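Putative methyltransferase protein (Bacteroides fragilis, PDB 5BP9) probably transfers a methyl group from S-adenosylmethionine to an acceptor substrate, and binds the demethylated product S-adenosyl-L-homocysteine. Local coordinates at residues E46-G51 / D130-S135; M50-A55 / M231-I236. All coordinates share one frame; numbering follows the deposited sequence. Where two conformers were deposited one is given.

In the fold
Near the N terminus, residues 46-55 enter helix 49-60, and both contacts start from this one piece of chain, sharing Met-50 and Gly-51. Contact 1 closes the shorter loop, bringing the start of the helix against residues 130-135, where strand 125-130 of the mixed sheet gives way to helix 133-142. Contact 2 closes a much longer loop, which overlaps the first without strictly nesting around it, by setting the next turns of the helix against the hairpin 231-236 of the antiparallel sheet. Helix 49-60 thus lies between the cofactor-binding core and the smaller sheet, and Met-50 of that helix reaches both bound ligands.

Contact 1. Residues E46-G51 / D130-S135. With SAH (S-adenosyl-L-homocysteine), chain D.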
loop_
_atom_site.group_PDB
_atom_site.type_symbol
_atom_site.label_atom_id
_atom_site.label_comp_id
_atom_site.label_asym_id
_atom_site.label_seq_id
_atom_site.Cartn_x
_atom_site.Cartn_y
_atom_site.Cartn_z
ATOM N N GLU A 46 -10.857 10.762 14.279
ATOM C CA GLU A 46 -12.229 10.337 14.540
ATOM C C GLU A 46 -12.842 9.494 13.416
ATOM O O GLU A 46 -13.881 8.872 13.625
ATOM C CB GLU A 46 -13.131 11.558 14.840
ATOM C CG GLU A 46 -13.242 12.602 13.722
ATOM C CD GLU A 46 -12.291 13.796 13.850
ATOM O OE1 GLU A 46 -12.677 14.891 13.356
ATOM O OE2 GLU A 46 -11.160 13.642 14.399
ATOM N N LYS A 47 -12.198 9.485 12.236
ATOM C CA LYS A 47 -12.639 8.683 11.088
ATOM C C LYS A 47 -11.460 7.824 10.587
ATOM O O LYS A 47 -11.283 7.624 9.375
ATOM C CB LYS A 47 -13.217 9.565 9.966
ATOM C CG LYS A 47 -14.441 10.367 10.373
ATOM C CD LYS A 47 -14.895 11.299 9.259
ATOM C CE LYS A 47 -16.093 12.120 9.713
ATOM N NZ LYS A 47 -16.430 13.244 8.801
ATOM N N ASP A 48 -10.686 7.280 11.531
ATOM C CA ASP A 48 -9.486 6.487 11.225
ATOM C C ASP A 48 -9.617 5.103 11.864
ATOM O O ASP A 48 -8.966 4.793 12.888
ATOM C CB ASP A 48 -8.230 7.204 11.726
ATOM C CG ASP A 48 -6.955 6.426 11.459
ATOM O OD1 ASP A 48 -6.973 5.434 10.655
ATOM O OD2 ASP A 48 -5.945 6.798 12.092
ATOM N N PRO A 49 -10.458 4.251 11.270
ATOM C CA PRO A 49 -10.703 2.940 11.912
ATOM C C PRO A 49 -9.484 2.013 11.971
ATOM O O PRO A 49 -9.285 1.355 12.990
ATOM C CB PRO A 49 -11.803 2.327 11.033
ATOM C CG PRO A 49 -11.651 3.050 9.710
ATOM C CD PRO A 49 -11.291 4.444 10.065
HETATM N N MSE A 50 -8.686 1.958 10.883
HETATM C CA MSE A 50 -7.513 1.070 10.905
HETATM C C MSE A 50 -6.479 1.572 11.904
HETATM O O MSE A 50 -5.908 0.769 12.672
HETATM C CB MSE A 50 -6.936 0.877 9.515
HETATM C CG MSE A 50 -5.726 -0.043 9.501
HETATM SE SE MSE A 50 -5.025 -0.334 7.690
HETATM C CE MSE A 50 -6.034 -1.938 7.237
ATOM N N GLY A 51 -6.220 2.875 11.918
ATOM C CA GLY A 51 -5.328 3.454 12.923
ATOM C C GLY A 51 -5.802 3.189 14.339
ATOM O O GLY A 51 -5.014 2.870 15.237
ATOM N N ASP A 130 2.176 7.673 5.989
ATOM C CA ASP A 130 0.802 7.192 6.013
ATOM C C ASP A 130 -0.109 8.376 6.254
ATOM O O ASP A 130 0.279 9.343 6.903
ATOM C CB ASP A 130 0.604 6.118 7.128
ATOM C CG ASP A 130 -0.523 5.166 6.822
ATOM O OD1 ASP A 130 -1.694 5.626 6.871
ATOM O OD2 ASP A 130 -0.235 3.966 6.523
ATOM N N ILE A 131 -1.338 8.280 5.755
ATOM C CA ILE A 131 -2.342 9.329 6.003
ATOM C C ILE A 131 -3.081 9.165 7.338
ATOM O O ILE A 131 -3.796 10.073 7.742
ATOM C CB ILE A 131 -3.370 9.427 4.859
ATOM C CG1 ILE A 131 -4.101 8.093 4.651
ATOM C CG2 ILE A 131 -2.679 9.918 3.580
ATOM C CD1 ILE A 131 -5.247 8.145 3.649
ATOM N N SER A 132 -2.914 8.013 7.994
ATOM C CA SER A 132 -3.591 7.687 9.257
ATOM C C SER A 132 -2.819 8.297 10.436
ATOM O O SER A 132 -1.674 7.897 10.671
ATOM C CB SER A 132 -3.675 6.179 9.449
ATOM O OG SER A 132 -3.966 5.848 10.799
ATOM N N PRO A 133 -3.458 9.183 11.223
ATOM C CA PRO A 133 -2.685 9.793 12.315
ATOM C C PRO A 133 -2.339 8.814 13.416
ATOM O O PRO A 133 -1.232 8.876 13.978
ATOM C CB PRO A 133 -3.596 10.905 12.832
ATOM C CG PRO A 133 -4.964 10.475 12.432
ATOM C CD PRO A 133 -4.807 9.753 11.133
ATOM N N LEU A 134 -3.247 7.895 13.715
ATOM C CA LEU A 134 -3.024 6.932 14.776
ATOM C C LEU A 134 -1.983 5.875 14.369
ATOM O O LEU A 134 -1.233 5.371 15.221
ATOM C CB LEU A 134 -4.352 6.302 15.219
ATOM C CG LEU A 134 -5.290 7.249 15.969
ATOM C CD1 LEU A 134 -6.709 6.714 16.050
ATOM C CD2 LEU A 134 -4.734 7.546 17.354
ATOM N N SER A 135 -1.913 5.540 13.075
ATOM C CA SER A 135 -0.877 4.648 12.579
ATOM C C SER A 135 0.495 5.283 12.731
ATOM O O SER A 135 1.428 4.625 13.185
ATOM C CB SER A 135 -1.137 4.259 11.133
ATOM O OG SER A 135 -2.369 3.554 10.999
HETATM N N SAH D . 1.696 -1.378 4.268
HETATM C CA SAH D . 0.896 -1.738 5.501
HETATM C CB SAH D . -0.554 -1.231 5.484
HETATM C CG SAH D . -1.378 -1.589 4.247
HETATM S SD SAH D . -2.992 -0.869 4.343
HETATM C C SAH D . 0.878 -3.228 5.702
HETATM O O SAH D . 1.382 -3.984 4.878
HETATM O OXT SAH D . 0.369 -3.755 6.690
HETATM C "C5'" SAH D . -2.805 0.588 3.347
HETATM C "C4'" SAH D . -2.239 1.768 4.129
HETATM O "O4'" SAH D . -2.046 2.862 3.207
HETATM C "C3'" SAH D . -3.113 2.320 5.252
HETATM O "O3'" SAH D . -2.343 2.414 6.473
HETATM C "C2'" SAH D . -3.577 3.677 4.733
HETATM O "O2'" SAH D . -3.883 4.640 5.723
HETATM C "C1'" SAH D . -2.429 4.091 3.841
HETATM N N9 SAH D . -2.713 5.070 2.780
HETATM C C8 SAH D . -3.801 5.106 1.993
HETATM N N7 SAH D . -3.775 6.039 1.089
HETATM C C5 SAH D . -2.555 6.656 1.281
HETATM C C6 SAH D . -1.911 7.730 0.651
HETATM N N6 SAH D . -2.444 8.401 -0.385
HETATM N N1 SAH D . -0.682 8.103 1.104
HETATM C C2 SAH D . -0.149 7.435 2.149
HETATM N N3 SAH D . -0.677 6.395 2.817
HETATM C C4 SAH D . -1.894 6.052 2.347
#
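The carboxylate of Asp-48 meets the hydroxyl of Ser-132 on the syn side of OD2, 21° out of its plane, and the short Ser-132 OG to Asp-48 OD2 hydrogen bond measures 2.5 Å. The other oxygen turns back to its own chain: Gly-51 N donates to Asp-48 OD1 at 3.0 Å from above the carboxylate plane, 52° out of it. Gly-51 N thus lies over one face, Pro-133 CD over the other, 3.3 Å from Asp-48 OD2, and Leu-134 N adds a weak bond to that oxygen from close to the plane. With CG anti to the backbone N (chi1 179°), the acid can span both helix starts.

The arrangement is a pair of N-caps joined to each other. Asp-48 caps helix 49-60 and Ser-132 caps helix 133-142 by accepting from Ser-135 N, so the serine hydroxyl serves its own helix and donates to the neighbouring cap. Two helix amino ends converging here would be expected to favour the charged form of the acid. Gly-51, lacking a side chain, lets the backbones close to 4.6 Å between Gly-51 CA and Leu-134 CA.

Just upstream is the acidic residue that class I methyltransferases carry near the end of their second strand. Asp-130 takes both ribose hydroxyls, O2' of SAH on OD1 at 2.7 Å and O3' of SAH on OD2 at 2.6 Å. Ser-132 N uses the anti lone pair of Asp-130 OD1 in an Asx turn, and Gly-111 N holds OD2, so backbone donors fix the carboxylate's rotation. Ile-131 lays CG1, CG2 and CD1 over one adenine face, with CD1 3.6 Å from N7 of SAH. From the first helix, the selenium SE of selenomethionine Met-50 comes within 4.0 Å of SD of SAH.

Contact 2. Residues M50-A55 / M231-I236; sequences MGAAIA and MQYKDI. With ETE (2-{2-[2-2-(methoxy-ethoxy)-ethoxy]-ethoxy}-ethanol), chain B.
At the hairpin joining strands 226-233 and 236-244, the ring of Tyr-233 lies flat against Ala-53 of helix 49-60. Ala-53 CA sits 3.7 Å from the centroid of the Tyr-233 ring and only 7° off its normal, a CH-pi contact over the centre of the face, and Ala-53 CB covers the same face near CD1. Lys-234 CG occupies the opposite face, offset toward the rim, so the ring is held between helix backbone and hairpin turn. CG of the tyrosine stands anti to the backbone N (chi1 -179°), which brings the ring face over Ala-53. Its hydroxyl bonds to Asp-56 OD2, the carboxylate oxygen that also forms a salt bridge with Lys-234 NZ.

The turn is of type II', a form well suited to two-residue hairpins, and Tyr-233 and Ile-236 form the hydrogen-bonded pair that closes it. Helix and strand segments approach to 7.9 Å between axes, their N-to-C directions 35° apart, a closeness consistent with the alanines on this helix face. Ala-52 CB packs 3.8 Å from Tyr-233 CD2 and also faces the end of Ile-236, a side chain with two conformers.

Toward the ligands, two selenomethionines cross obliquely, Met-50 CE resting 3.9 Å from Met-231 SE. The bend at the selenium turns Met-231 CE toward the polyether, to 3.6 Å from C13 of ETE, and Met-50 CE lies 3.9 Å from its C24. This polyether, probably a crystallisation additive, runs beside the cofactor product, consistent with a position in the acceptor pocket.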
loop_
_atom_site.group_PDB
_atom_site.type_symbol
_atom_site.label_atom_id
_atom_site.label_comp_id
_atom_site.label_asym_id
_atom_site.label_seq_id
_atom_site.Cartn_x
_atom_site.Cartn_y
_atom_site.Cartn_z
HETATM N N MSE A 50 -8.686 1.958 10.883
HETATM C CA MSE A 50 -7.513 1.070 10.905
HETATM C C MSE A 50 -6.479 1.572 11.904
HETATM O O MSE A 50 -5.908 0.769 12.672
HETATM C CB MSE A 50 -6.936 0.877 9.515
HETATM C CG MSE A 50 -5.726 -0.043 9.501
HETATM SE SE MSE A 50 -5.025 -0.334 7.690
HETATM C CE MSE A 50 -6.034 -1.938 7.237
ATOM N N GLY A 51 -6.220 2.875 11.918
ATOM C CA GLY A 51 -5.328 3.454 12.923
ATOM C C GLY A 51 -5.802 3.189 14.339
ATOM O O GLY A 51 -5.014 2.870 15.237
ATOM N N ALA A 52 -7.108 3.321 14.565
ATOM C CA ALA A 52 -7.648 3.080 15.905
ATOM C C ALA A 52 -7.442 1.625 16.336
ATOM O O ALA A 52 -7.155 1.363 17.508
ATOM C CB ALA A 52 -9.112 3.441 15.919
ATOM N N ALA A 53 -7.612 0.681 15.405
ATOM C CA ALA A 53 -7.368 -0.742 15.690
ATOM C C ALA A 53 -5.923 -1.014 16.072
ATOM O O ALA A 53 -5.637 -1.698 17.086
ATOM C CB ALA A 53 -7.742 -1.591 14.508
ATOM N N ILE A 54 -5.026 -0.446 15.270
ATOM C CA ILE A 54 -3.580 -0.542 15.471
ATOM C C ILE A 54 -3.202 0.059 16.822
ATOM O O ILE A 54 -2.404 -0.551 17.562
ATOM C CB ILE A 54 -2.813 0.144 14.282
ATOM C CG1 ILE A 54 -2.915 -0.747 13.038
ATOM C CG2 ILE A 54 -1.334 0.441 14.610
ATOM C CD1 ILE A 54 -2.507 -0.076 11.734
ATOM N N ALA A 55 -3.745 1.232 17.142
ATOM C CA ALA A 55 -3.447 1.895 18.425
ATOM C C ALA A 55 -3.963 1.109 19.626
ATOM O O ALA A 55 -3.238 0.948 20.624
ATOM C CB ALA A 55 -3.978 3.319 18.414
HETATM N N MSE A 231 -14.149 0.969 6.169
HETATM C CA MSE A 231 -13.804 0.219 7.387
HETATM C C MSE A 231 -14.470 0.803 8.590
HETATM O O MSE A 231 -14.824 2.007 8.638
HETATM C CB MSE A 231 -12.287 0.191 7.563
HETATM C CG MSE A 231 -11.640 -0.645 6.458
HETATM SE SE MSE A 231 -9.682 -0.711 6.707
HETATM C CE MSE A 231 -9.245 1.178 6.391
ATOM N N GLN A 232 -14.716 -0.080 9.557
ATOM C CA GLN A 232 -15.300 0.299 10.843
ATOM C C GLN A 232 -14.531 -0.406 11.962
ATOM O O GLN A 232 -14.225 -1.572 11.835
ATOM C CB GLN A 232 -16.785 -0.070 10.905
ATOM C CG GLN A 232 -17.414 0.197 12.272
ATOM C CD GLN A 232 -18.811 -0.324 12.401
ATOM O OE1 GLN A 232 -19.387 -0.853 11.465
ATOM N NE2 GLN A 232 -19.362 -0.194 13.596
ATOM N N TYR A 233 -14.243 0.320 13.041
ATOM C CA TYR A 233 -13.609 -0.255 14.234
ATOM C C TYR A 233 -14.330 0.305 15.434
ATOM O O TYR A 233 -14.324 1.516 15.632
ATOM C CB TYR A 233 -12.115 0.093 14.310
ATOM C CG TYR A 233 -11.457 -0.528 15.524
ATOM C CD1 TYR A 233 -11.268 -1.901 15.596
ATOM C CD2 TYR A 233 -11.106 0.246 16.629
ATOM C CE1 TYR A 233 -10.708 -2.491 16.740
ATOM C CE2 TYR A 233 -10.562 -0.337 17.779
ATOM C CZ TYR A 233 -10.348 -1.708 17.815
ATOM O OH TYR A 233 -9.833 -2.355 18.920
ATOM N N LYS A 234 -14.984 -0.573 16.221
ATOM C CA LYS A 234 -15.830 -0.124 17.333
ATOM C C LYS A 234 -16.851 0.863 16.739
ATOM O O LYS A 234 -17.552 0.474 15.809
ATOM C CB LYS A 234 -14.971 0.413 18.492
ATOM C CG LYS A 234 -14.051 -0.658 19.065
ATOM C CD LYS A 234 -13.327 -0.155 20.287
ATOM C CE LYS A 234 -12.505 -1.232 20.963
ATOM N NZ LYS A 234 -11.731 -0.694 22.117
ATOM N N ASP A 235 -16.894 2.113 17.214
ATOM C CA ASP A 235 -17.795 3.143 16.704
ATOM C C ASP A 235 -17.062 4.186 15.850
ATOM O O ASP A 235 -17.535 5.321 15.678
ATOM C CB ASP A 235 -18.564 3.807 17.853
ATOM C CG ASP A 235 -17.666 4.541 18.843
ATOM O OD1 ASP A 235 -16.435 4.355 18.817
ATOM O OD2 ASP A 235 -18.218 5.295 19.676
ATOM N N ILE A 236 -15.898 3.799 15.338
ATOM C CA ILE A 236 -15.155 4.652 14.412
ATOM C C ILE A 236 -15.430 4.202 12.980
ATOM O O ILE A 236 -15.112 3.083 12.586
ATOM C CB ILE A 236 -13.645 4.610 14.693
ATOM C CG1 ILE A 236 -13.392 5.071 16.133
ATOM C CG2 ILE A 236 -12.876 5.491 13.718
ATOM C CD1 ILE A 236 -12.019 4.759 16.612
HETATM O OH2 ETE B . -8.038 6.014 2.505
HETATM C C12 ETE B . -7.991 4.986 3.490
HETATM C C22 ETE B . -7.327 3.801 2.817
HETATM O OH3 ETE B . -7.122 2.742 3.743
HETATM C C13 ETE B . -6.806 0.359 3.926
HETATM C C23 ETE B . -6.546 1.608 3.097
HETATM O OH4 ETE B . -6.256 -0.787 3.275
HETATM C C14 ETE B . -7.935 -2.211 2.322
HETATM C C24 ETE B . -6.978 -2.004 3.487
HETATM O OH5 ETE B . -8.880 -3.231 2.636
HETATM C C15 ETE B . -9.401 -5.537 2.086
HETATM C C25 ETE B . -8.338 -4.558 2.569
HETATM O OH6 ETE B . -9.226 -6.797 2.743
HETATM C C26 ETE B . -10.430 -7.551 2.880
#